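Local coordinates for protein benzoate transport porin BenP (Acinetobacter baumannii AB307-0294, PDB 5DL8) that probably forms a water-filled outer-membrane channel of the OprD porin family, with a likely role in the uptake of small molecules such as benzoate, at residues A[232-237]-A[243-248]; A[270-273]-A[278-281]. All coordinates share one frame; numbering follows the deposited sequence.

Contact 1: residues A[232-237]-A[243-248]. With C8E ((hydroxyethyloxy)tri(ethyloxy)octane), chain F.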
ATOM      1  N   GLY A 232       9.381   9.085  10.376  1.00 26.73           N
ATOM      2  CA  GLY A 232       9.759   9.379   8.945  1.00 28.44           C
ATOM      3  C   GLY A 232      10.171  10.856   8.908  1.00 29.49           C
ATOM      4  O   GLY A 232       9.482  11.644   9.467  1.00 30.61           O
ATOM      5  N   LEU A 233      11.330  11.209   8.361  1.00 30.67           N
ATOM      6  CA  LEU A 233      11.683  12.632   8.018  1.00 32.39           C
ATOM      7  C   LEU A 233      11.999  12.781   6.537  1.00 32.94           C
ATOM      8  O   LEU A 233      12.746  11.967   5.936  1.00 31.03           O
ATOM      9  CB  LEU A 233      12.918  13.089   8.752  1.00 34.37           C
ATOM     10  CG  LEU A 233      12.741  13.084  10.292  1.00 37.00           C
ATOM     11  CD1 LEU A 233      14.128  13.217  10.930  1.00 41.54           C
ATOM     12  CD2 LEU A 233      11.893  14.164  10.905  1.00 36.76           C
ATOM     13  N   GLU A 234      11.416  13.811   5.925  1.00 33.60           N
ATOM     14  CA  GLU A 234      11.579  14.029   4.493  1.00 32.45           C
ATOM     15  C   GLU A 234      12.028  15.430   4.206  1.00 32.18           C
ATOM     16  O   GLU A 234      11.396  16.432   4.591  1.00 32.20           O
ATOM     17  CB  GLU A 234      10.267  13.657   3.752  1.00 33.66           C
ATOM     18  CG  GLU A 234      10.358  13.846   2.227  1.00 36.15           C
ATOM     19  CD  GLU A 234       9.077  13.491   1.447  1.00 38.61           C
ATOM     20  OE1 GLU A 234       8.131  12.905   1.996  1.00 41.58           O
ATOM     21  OE2 GLU A 234       9.039  13.728   0.198  1.00 45.28           O
ATOM     22  N   HIS A 235      13.142  15.566   3.527  1.00 32.82           N
ATOM     23  CA  HIS A 235      13.549  16.941   3.117  1.00 34.56           C
ATOM     24  C   HIS A 235      13.608  17.035   1.580  1.00 35.17           C
ATOM     25  O   HIS A 235      14.105  16.137   0.912  1.00 30.81           O
ATOM     26  CB  HIS A 235      14.892  17.298   3.684  1.00 35.68           C
ATOM     27  CG  HIS A 235      15.376  18.639   3.263  1.00 38.48           C
ATOM     28  ND1 HIS A 235      16.181  18.831   2.164  1.00 39.02           N
ATOM     29  CD2 HIS A 235      15.188  19.871   3.806  1.00 40.82           C
ATOM     30  CE1 HIS A 235      16.477  20.117   2.056  1.00 41.25           C
ATOM     31  NE2 HIS A 235      15.897  20.771   3.041  1.00 41.26           N
ATOM     32  N   THR A 236      13.150  18.168   1.073  1.00 40.45           N
ATOM     33  CA  THR A 236      13.172  18.475  -0.377  1.00 42.86           C
ATOM     34  C   THR A 236      14.067  19.785  -0.603  1.00 44.18           C
ATOM     35  O   THR A 236      13.946  20.893   0.065  1.00 41.71           O
ATOM     36  CB  THR A 236      11.758  18.556  -0.963  1.00 46.02           C
ATOM     37  OG1 THR A 236      11.016  19.378  -0.120  1.00 51.86           O
ATOM     38  CG2 THR A 236      10.965  17.189  -1.056  1.00 45.24           C
ATOM     39  N   TRP A 237      15.120  19.560  -1.397  1.00 42.94           N
ATOM     40  CA  TRP A 237      16.087  20.604  -1.704  1.00 43.52           C
ATOM     41  C   TRP A 237      15.710  20.986  -3.154  1.00 47.91           C
ATOM     42  O   TRP A 237      15.841  20.174  -4.109  1.00 45.25           O
ATOM     43  CB  TRP A 237      17.501  20.070  -1.560  1.00 41.46           C
ATOM     44  CG  TRP A 237      18.578  21.063  -1.867  1.00 41.47           C
ATOM     45  CD1 TRP A 237      18.501  22.439  -1.755  1.00 42.42           C
ATOM     46  CD2 TRP A 237      19.902  20.770  -2.333  1.00 40.24           C
ATOM     47  NE1 TRP A 237      19.696  22.970  -2.088  1.00 43.77           N
ATOM     48  CE2 TRP A 237      20.564  21.959  -2.457  1.00 42.65           C
ATOM     49  CE3 TRP A 237      20.573  19.609  -2.656  1.00 39.27           C
ATOM     50  CZ2 TRP A 237      21.915  22.021  -2.922  1.00 44.25           C
ATOM     51  CZ3 TRP A 237      21.899  19.682  -3.106  1.00 40.28           C
ATOM     52  CH2 TRP A 237      22.536  20.846  -3.246  1.00 42.09           C
ATOM     53  N   ALA A 243      15.641  18.851  -8.294  1.00 39.09           N
ATOM     54  CA  ALA A 243      15.088  18.771  -6.915  1.00 39.03           C
ATOM     55  C   ALA A 243      15.583  17.501  -6.242  1.00 37.09           C
ATOM     56  O   ALA A 243      15.484  16.433  -6.839  1.00 34.92           O
ATOM     57  CB  ALA A 243      13.545  18.768  -6.907  1.00 39.29           C
ATOM     58  N   LEU A 244      16.113  17.601  -5.016  1.00 36.69           N
ATOM     59  CA  LEU A 244      16.605  16.396  -4.351  1.00 35.05           C
ATOM     60  C   LEU A 244      15.720  16.115  -3.171  1.00 33.28           C
ATOM     61  O   LEU A 244      15.469  16.981  -2.365  1.00 32.80           O
ATOM     62  CB  LEU A 244      18.064  16.524  -3.936  1.00 35.96           C
ATOM     63  CG  LEU A 244      18.540  15.398  -3.016  1.00 35.71           C
ATOM     64  CD1 LEU A 244      18.688  14.085  -3.862  1.00 36.08           C
ATOM     65  CD2 LEU A 244      19.797  15.737  -2.230  1.00 36.55           C
ATOM     66  N   THR A 245      15.255  14.885  -3.126  1.00 32.47           N
ATOM     67  CA  THR A 245      14.398  14.358  -2.065  1.00 33.18           C
ATOM     68  C   THR A 245      15.204  13.383  -1.191  1.00 32.12           C
ATOM     69  O   THR A 245      15.766  12.385  -1.706  1.00 32.47           O
ATOM     70  CB  THR A 245      13.062  13.719  -2.593  1.00 33.04           C
ATOM     71  OG1 THR A 245      12.268  14.807  -3.035  1.00 37.32           O
ATOM     72  CG2 THR A 245      12.242  13.000  -1.410  1.00 31.61           C
ATOM     73  N   SER A 246      15.286  13.709   0.094  1.00 31.72           N
ATOM     74  CA  SER A 246      15.947  12.870   1.113  1.00 31.90           C
ATOM     75  C   SER A 246      14.962  12.406   2.151  1.00 31.33           C
ATOM     76  O   SER A 246      14.333  13.254   2.871  1.00 29.67           O
ATOM     77  CB  SER A 246      16.971  13.676   1.890  1.00 32.74           C
ATOM     78  OG  SER A 246      17.778  14.271   0.881  1.00 36.00           O
ATOM     79  N   LYS A 247      14.923  11.103   2.295  1.00 30.59           N
ATOM     80  CA  LYS A 247      14.101  10.529   3.268  1.00 31.21           C
ATOM     81  C   LYS A 247      14.858   9.653   4.249  1.00 31.62           C
ATOM     82  O   LYS A 247      15.687   8.862   3.807  1.00 31.12           O
ATOM     83  CB  LYS A 247      13.108   9.631   2.607  1.00 30.06           C
ATOM     84  CG  LYS A 247      12.063  10.363   1.909  1.00 31.52           C
ATOM     85  CD  LYS A 247      11.014   9.371   1.378  1.00 34.64           C
ATOM     86  CE  LYS A 247      10.259   9.880   0.138  1.00 38.10           C
ATOM     87  NZ  LYS A 247       9.164   8.938  -0.235  1.00 41.12           N
ATOM     88  N   PHE A 248      14.511   9.764   5.550  1.00 29.37           N
ATOM     89  CA  PHE A 248      15.001   8.841   6.558  1.00 29.12           C
ATOM     90  C   PHE A 248      13.849   8.222   7.190  1.00 27.33           C
ATOM     91  O   PHE A 248      13.022   8.943   7.672  1.00 28.30           O
ATOM     92  CB  PHE A 248      15.788   9.591   7.617  1.00 31.36           C
ATOM     93  CG  PHE A 248      16.206   8.772   8.825  1.00 30.84           C
ATOM     94  CD1 PHE A 248      17.317   7.948   8.782  1.00 31.52           C
ATOM     95  CD2 PHE A 248      15.539   8.929  10.062  1.00 34.00           C
ATOM     96  CE1 PHE A 248      17.688   7.185   9.947  1.00 33.73           C
ATOM     97  CE2 PHE A 248      15.926   8.198  11.254  1.00 33.96           C
ATOM     98  CZ  PHE A 248      17.019   7.341  11.200  1.00 32.31           C
TER
HETATM   99  C1  C8E F 404      23.381   9.786   6.035  1.00 51.50           C
HETATM  100  C2  C8E F 404      22.840   9.018   7.254  1.00 54.24           C
HETATM  101  C3  C8E F 404      22.233   9.983   8.286  1.00 53.51           C
HETATM  102  C4  C8E F 404      21.313   9.446   9.392  1.00 49.74           C
HETATM  103  C5  C8E F 404      20.823  10.605  10.318  1.00 50.43           C
HETATM  104  C6  C8E F 404      19.298  10.845  10.391  1.00 53.93           C
HETATM  105  C7  C8E F 404      18.772  12.295  10.285  1.00 58.00           C
HETATM  106  C8  C8E F 404      18.362  12.712   8.853  1.00 70.85           C
HETATM  107  O9  C8E F 404      17.440  13.835   8.832  1.00 84.23           O
HETATM  108  C10 C8E F 404      17.300  14.619   7.610  1.00 87.97           C
HETATM  109  C11 C8E F 404      16.767  16.056   7.877  1.00 85.36           C
HETATM  110  O12 C8E F 404      17.384  17.084   7.050  1.00 81.28           O
HETATM  111  C13 C8E F 404      16.839  18.409   7.205  1.00 70.14           C
HETATM  112  C14 C8E F 404      17.892  19.534   7.195  1.00 66.86           C
HETATM  113  O15 C8E F 404      17.338  20.811   7.643  1.00 57.23           O
HETATM  114  C16 C8E F 404      17.047  21.763   6.612  1.00 54.05           C
HETATM  115  C17 C8E F 404      15.805  22.545   6.980  1.00 49.88           C
HETATM  116  O18 C8E F 404      15.253  23.209   5.829  1.00 51.57           O
HETATM  117  C19 C8E F 404      16.061  23.991   4.888  1.00 45.24           C
HETATM  118  C20 C8E F 404      15.251  25.207   4.360  1.00 48.18           C
HETATM  119  O21 C8E F 404      13.881  25.419   4.899  1.00 41.91           O
HETATM  120  O   HOH W   1      16.985  16.833   0.336  1.00 34.53           O

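Contact 2: residues A[270-273]-A[278-281]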
ATOM      1  N   LEU A 270      16.643   7.039   1.669  1.00 26.11           N
ATOM      2  CA  LEU A 270      16.461   7.181   0.275  1.00 25.34           C
ATOM      3  C   LEU A 270      16.780   8.551  -0.214  1.00 25.99           C
ATOM      4  O   LEU A 270      16.309   9.570   0.382  1.00 25.90           O
ATOM      5  CB  LEU A 270      14.992   6.924  -0.042  1.00 24.77           C
ATOM      6  CG  LEU A 270      14.557   6.882  -1.526  1.00 24.29           C
ATOM      7  CD1 LEU A 270      15.302   5.856  -2.342  1.00 24.60           C
ATOM      8  CD2 LEU A 270      13.055   6.620  -1.600  1.00 23.98           C
ATOM      9  N   GLU A 271      17.496   8.606  -1.332  1.00 26.57           N
ATOM     10  CA  GLU A 271      17.814   9.889  -1.968  1.00 29.51           C
ATOM     11  C   GLU A 271      17.376   9.768  -3.402  1.00 30.37           C
ATOM     12  O   GLU A 271      17.976   8.979  -4.138  1.00 30.87           O
ATOM     13  CB  GLU A 271      19.303  10.202  -2.039  1.00 29.96           C
ATOM     14  CG  GLU A 271      20.034  10.226  -0.757  1.00 31.58           C
ATOM     15  CD  GLU A 271      19.640  11.404   0.072  1.00 32.71           C
ATOM     16  OE1 GLU A 271      19.387  12.471  -0.468  1.00 34.18           O
ATOM     17  OE2 GLU A 271      19.485  11.224   1.280  1.00 35.16           O
ATOM     18  N   THR A 272      16.562  10.700  -3.829  1.00 31.63           N
ATOM     19  CA  THR A 272      15.932  10.705  -5.135  1.00 33.73           C
ATOM     20  C   THR A 272      16.150  12.063  -5.871  1.00 34.63           C
ATOM     21  O   THR A 272      15.770  13.070  -5.370  1.00 35.59           O
ATOM     22  CB  THR A 272      14.424  10.378  -4.828  1.00 34.59           C
ATOM     23  OG1 THR A 272      14.261   8.949  -4.754  1.00 34.45           O
ATOM     24  CG2 THR A 272      13.439  10.960  -5.756  1.00 37.84           C
ATOM     25  N   VAL A 273      16.665  12.088  -7.075  1.00 35.75           N
ATOM     26  CA  VAL A 273      16.826  13.378  -7.713  1.00 39.95           C
ATOM     27  C   VAL A 273      15.977  13.438  -9.024  1.00 42.96           C
ATOM     28  O   VAL A 273      15.930  12.422  -9.749  1.00 40.70           O
ATOM     29  CB  VAL A 273      18.310  13.686  -7.794  1.00 41.58           C
ATOM     30  CG1 VAL A 273      19.034  12.623  -8.575  1.00 42.71           C
ATOM     31  CG2 VAL A 273      18.558  15.084  -8.335  1.00 45.18           C
ATOM     32  N   HIS A 278      14.037  13.200 -16.080  1.00 43.21           N
ATOM     33  CA  HIS A 278      14.701  12.049 -15.468  1.00 42.43           C
ATOM     34  C   HIS A 278      14.551  12.068 -13.993  1.00 40.54           C
ATOM     35  O   HIS A 278      14.587  13.176 -13.385  1.00 43.89           O
ATOM     36  CB  HIS A 278      16.199  12.117 -15.714  1.00 42.75           C
ATOM     37  CG  HIS A 278      16.574  12.413 -17.119  1.00 41.54           C
ATOM     38  ND1 HIS A 278      17.003  11.434 -17.975  1.00 40.76           N
ATOM     39  CD2 HIS A 278      16.667  13.578 -17.792  1.00 43.24           C
ATOM     40  CE1 HIS A 278      17.357  11.981 -19.122  1.00 42.54           C
ATOM     41  NE2 HIS A 278      17.175  13.284 -19.026  1.00 43.93           N
ATOM     42  N   THR A 279      14.564  10.866 -13.426  1.00 39.93           N
ATOM     43  CA  THR A 279      14.544  10.594 -11.943  1.00 38.09           C
ATOM     44  C   THR A 279      15.623   9.524 -11.637  1.00 37.60           C
ATOM     45  O   THR A 279      15.709   8.532 -12.357  1.00 38.39           O
ATOM     46  CB  THR A 279      13.150  10.112 -11.504  1.00 39.55           C
ATOM     47  OG1 THR A 279      12.204  11.156 -11.683  1.00 40.42           O
ATOM     48  CG2 THR A 279      13.121   9.758  -9.975  1.00 40.41           C
ATOM     49  N   PHE A 280      16.504   9.735 -10.646  0.50 37.51           N
ATOM     50  CA  PHE A 280      17.518   8.731 -10.247  0.50 37.03           C
ATOM     51  C   PHE A 280      17.465   8.632  -8.732  0.50 35.18           C
ATOM     52  O   PHE A 280      17.562   9.627  -8.004  0.50 35.85           O
ATOM     53  CB  PHE A 280      18.961   9.061 -10.735  0.50 39.74           C
ATOM     54  CG  PHE A 280      20.019   7.903 -10.542  0.50 41.58           C
ATOM     55  CD1 PHE A 280      20.149   6.846 -11.464  0.50 41.61           C
ATOM     56  CD2 PHE A 280      20.968   7.932  -9.498  0.50 41.82           C
ATOM     57  CE1 PHE A 280      21.128   5.853 -11.312  0.50 41.69           C
ATOM     58  CE2 PHE A 280      21.921   6.920  -9.359  0.50 41.09           C
ATOM     59  CZ  PHE A 280      22.003   5.893 -10.255  0.50 40.27           C
ATOM     60  N   GLY A 281      17.356   7.417  -8.246  1.00 33.34           N
ATOM     61  CA  GLY A 281      17.305   7.191  -6.763  1.00 33.16           C
ATOM     62  C   GLY A 281      18.316   6.142  -6.333  1.00 32.80           C
ATOM     63  O   GLY A 281      18.676   5.187  -7.120  1.00 31.63           O
TER

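Contact 1: residues A[232-237]-A[243-248]
Leu-233, His-235 and Trp-237 pair with Phe-248, Ser-246 and Leu-244 respectively, two backbone hydrogen bonds to each pair, and these bonds join two antiparallel strands whose axes come within 4.6 Å. Between them, Glu-234 faces Lys-247 and Thr-236 faces Thr-245 as non-hydrogen-bonded pairs. The chains of Glu-234 and Lys-247 run side by side, with CG to CG 3.9 Å, but OE1 of Glu-234 forms its salt bridge with Lys-214 of the preceding strand and stands 4.7 Å from NZ of Lys-247. CG2 of Thr-236 lies 3.4 Å from OG1 of Thr-245. The segments belong to a beta hairpin in the porin barrel wall, and the face bearing Leu-233, His-235 and Phe-248 meets a detergent molecule, as expected of a membrane-facing surface. Detergent carbon C6 sits over the centre of the Phe-248 ring, 3.8 Å above its plane. On the same face, one water donates to His-235 O and Ser-246 OG and lies in the imidazole plane, 2.8 Å from His-235 ND1; Ser-246 OG is also hydrogen-bonded to Glu-271. With CG of Trp-237 anti to the backbone nitrogen (chi1 179°), CE3 at the indole edge comes within 4.0 Å of CD2 of Leu-244.

Contact 2: residues A[270-273]-A[278-281]
Val-273 and Phe-280 exchange two backbone hydrogen bonds, the polar core of this short antiparallel pairing. Val-273 N donates to Phe-280 O at 2.8 Å, approaching with a tilt of 24° from the carbonyl plane. The return bond, from Phe-280 N to Val-273 O at 2.9 Å, lies in the plane of the Val-273 carbonyl but is more bent at the hydrogen, 158°. Weaker CA-H...O contacts flank the two: Thr-279 CA meets Val-273 O at 3.2 Å, and Gly-281 CA comes equally close to Glu-271 O.

Beyond the backbone, the side chains touch lightly. Val-273 places CG1 between its own nitrogen and carbonyl carbon (chi1 59°), which brings that methyl to 3.4 Å from Phe-280 O and 4.2 Å from Phe-280 CB. In the conformer described, one of two, the Phe-280 side chain leads away from the valine and touches Val-323 of strand 319-328. On the other face of the sheet, Thr-272 is paired with Gly-281 without hydrogen bonds between them; the CA atoms of the two stand only 4.1 Å apart, and OG1 of Thr-272 rests 4.0 Å from the glycine CA. Methyl CG2 of Thr-279 lies against Val-273 O at 3.9 Å. Glu-271 and His-278 turn their polar ends to partners outside the pair, Ser-246 and Tyr-325.

Strands 263-275 and 278-288, joined by a very short turn, thus form a tight beta hairpin, the repeating unit of the antiparallel barrel wall in OprD-family porins.

How the contacts relate
Two successive hairpins illustrate how a porin barrel is built from neighbours in sequence. From the N terminus, contact 1 closes the short loop between strands 226-238 and 243-255; the chain then continues through the loop to strand 263-275, and contact 2 closes the turn leading into strand 278-288. The contacts are in series, neither nested nor crossing, with centres about 10 Å apart. They are stitched together where strands 243-255 and 263-275 lie side by side: Lys-247 N is probably hydrogen-bonded to Leu-270 O, and Ser-246 OG to Glu-271 OE1 at 2.8 Å. Four consecutive strands thereby become one continuous stretch of barrel wall.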